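Local coordinates for gSG7 salivary protein (Anopheles stephensi, PDB 6XMB) that inhibits activation of the host kallikrein-kinin system by blocking reciprocal activation of factor XII and prekallikrein, and weakly inhibits the alternative complement pathway, at residues L72-F76 with Y102-L106. Residues are numbered along the deposited sequence; the frame is centred on the assembly and turned at random.
Sequences LESTF and YLDGL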
loop_
_atom_site.group_PDB
_atom_site.type_symbol
_atom_site.label_atom_id
_atom_site.label_comp_id
_atom_site.label_asym_id
_atom_site.label_seq_id
_atom_site.Cartn_x
_atom_site.Cartn_y
_atom_site.Cartn_z
ATOM N N LEU A 72 -12.650 4.879 4.533
ATOM C CA LEU A 72 -11.799 6.060 4.638
ATOM C C LEU A 72 -10.384 5.757 4.159
ATOM O O LEU A 72 -9.777 6.562 3.446
ATOM C CB LEU A 72 -11.779 6.574 6.080
ATOM C CG LEU A 72 -13.133 7.039 6.660
ATOM C CD1 LEU A 72 -13.001 7.271 8.152
ATOM C CD2 LEU A 72 -13.630 8.285 5.969
ATOM N N GLU A 73 -9.855 4.581 4.509
ATOM C CA GLU A 73 -8.491 4.239 4.117
ATOM C C GLU A 73 -8.385 3.995 2.616
ATOM O O GLU A 73 -7.393 4.404 1.991
ATOM C CB GLU A 73 -8.007 3.015 4.900
ATOM C CG GLU A 73 -6.525 2.679 4.739
ATOM C CD GLU A 73 -6.206 1.795 3.524
ATOM O OE1 GLU A 73 -5.193 2.072 2.841
ATOM O OE2 GLU A 73 -6.940 0.818 3.272
ATOM N N SER A 74 -9.396 3.328 2.020
ATOM C CA SER A 74 -9.415 3.132 0.569
ATOM C C SER A 74 -9.441 4.472 -0.148
ATOM O O SER A 74 -8.711 4.687 -1.117
ATOM C CB SER A 74 -10.635 2.285 0.146
ATOM O OG SER A 74 -10.663 1.017 0.788
ATOM N N THR A 75 -10.267 5.401 0.337
ATOM C CA THR A 75 -10.319 6.738 -0.253
ATOM C C THR A 75 -9.004 7.492 -0.072
ATOM O O THR A 75 -8.630 8.294 -0.930
ATOM C CB THR A 75 -11.465 7.531 0.373
ATOM O OG1 THR A 75 -12.647 6.739 0.324
ATOM C CG2 THR A 75 -11.709 8.840 -0.369
ATOM N N PHE A 76 -8.300 7.266 1.036
ATOM C CA PHE A 76 -7.003 7.910 1.218
ATOM C C PHE A 76 -6.011 7.385 0.180
ATOM O O PHE A 76 -5.406 8.165 -0.560
ATOM C CB PHE A 76 -6.530 7.709 2.676
ATOM C CG PHE A 76 -5.235 8.455 3.055
ATOM C CD1 PHE A 76 -4.737 9.493 2.294
ATOM C CD2 PHE A 76 -4.535 8.086 4.188
ATOM C CE1 PHE A 76 -3.551 10.142 2.658
ATOM C CE2 PHE A 76 -3.363 8.720 4.561
ATOM C CZ PHE A 76 -2.863 9.754 3.791
ATOM N N TYR A 102 -8.702 12.478 5.133
ATOM C CA TYR A 102 -8.741 11.189 5.827
ATOM C C TYR A 102 -8.723 11.357 7.341
ATOM O O TYR A 102 -9.475 10.683 8.052
ATOM C CB TYR A 102 -7.565 10.334 5.359
ATOM C CG TYR A 102 -7.246 9.070 6.161
ATOM C CD1 TYR A 102 -8.032 7.908 6.029
ATOM C CD2 TYR A 102 -6.119 9.018 7.001
ATOM C CE1 TYR A 102 -7.723 6.745 6.726
ATOM C CE2 TYR A 102 -5.797 7.870 7.700
ATOM C CZ TYR A 102 -6.586 6.726 7.556
ATOM O OH TYR A 102 -6.260 5.571 8.264
ATOM N N LEU A 103 -7.856 12.230 7.856
ATOM C CA LEU A 103 -7.803 12.446 9.295
ATOM C C LEU A 103 -9.079 13.105 9.788
ATOM O O LEU A 103 -9.609 12.733 10.836
ATOM C CB LEU A 103 -6.574 13.293 9.651
ATOM C CG LEU A 103 -5.230 12.597 9.444
ATOM C CD1 LEU A 103 -4.056 13.508 9.805
ATOM C CD2 LEU A 103 -5.175 11.305 10.231
ATOM N N ASP A 104 -9.592 14.090 9.056
ATOM C CA ASP A 104 -10.893 14.653 9.415
ATOM C C ASP A 104 -12.004 13.606 9.322
ATOM O O ASP A 104 -12.975 13.666 10.078
ATOM C CB ASP A 104 -11.215 15.859 8.529
ATOM C CG ASP A 104 -12.475 16.590 8.970
ATOM O OD1 ASP A 104 -12.455 17.257 10.031
ATOM O OD2 ASP A 104 -13.506 16.511 8.249
ATOM N N GLY A 105 -11.863 12.619 8.433
ATOM C CA GLY A 105 -12.843 11.542 8.392
ATOM C C GLY A 105 -12.809 10.676 9.636
ATOM O O GLY A 105 -13.851 10.358 10.220
ATOM N N LEU A 106 -11.610 10.290 10.070
ATOM C CA LEU A 106 -11.491 9.476 11.273
ATOM C C LEU A 106 -11.960 10.246 12.493
ATOM O O LEU A 106 -12.527 9.661 13.421
ATOM C CB LEU A 106 -10.042 9.034 11.469
ATOM C CG LEU A 106 -9.388 8.170 10.387
ATOM C CD1 LEU A 106 -7.900 8.025 10.687
ATOM C CD2 LEU A 106 -10.046 6.810 10.325
#
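Tyr102 reaches from its helix into the groove between Leu72, Glu73 and Phe76. Its CB lies over a face of the Phe76 ring, 4.2 Å from that ring's centroid, as a CH-pi contact. CG comes next and sits against CG and CD2 of Phe76. From CG the two sides of the ring meet different partners. On one side, Tyr102 CD2 is 3.4 Å from Phe76 CD2. On the other, CD1 of Tyr102 lies 3.4 Å from the backbone O of Leu72 and also touches Phe76 CB. Further out, Tyr102 CE1 packs on Glu73 CA at 3.7 Å. CE2 lies near CD2 and CE2 of Phe76, and CZ is at the margin of that overlap, near Phe76 CD2. At the tip, OH is hydrogen-bonded to Ala32 O on helix 6-49.

The rings of Phe76 and Tyr102 form an offset stack, with centroids 4.6 Å apart and planes at 24°. Both side chains have CG anti to the backbone N (chi1 168° in Tyr102), which directs each ring into the interface. CD1 of Leu106 lies against the other face of the tyrosine ring, so the ring is held between Phe76 and a leucine of its own helix.

The contact joins helices 59-80 and 92-116, which run antiparallel here. The short segments have axes 9.9 Å apart, at 174°. With helix 6-49 they make up the all-helical fold of this aegyptin C-terminal domain family member.

Leu72 works further along the same interface. Its CB touches the Tyr102 ring, and its CD1 meets Leu106 CD2 at 3.7 Å as the two leucines slide past each other. Leu72 CD1 also lies 3.7 Å from Gly105 C, and CD2 is near Gly105 CA. With no side chain at Gly105, the leucine meets the backbone itself. The carboxylate of Glu73 turns away from Tyr102, and its OE1 is hydrogen-bonded to Tyr28 OH.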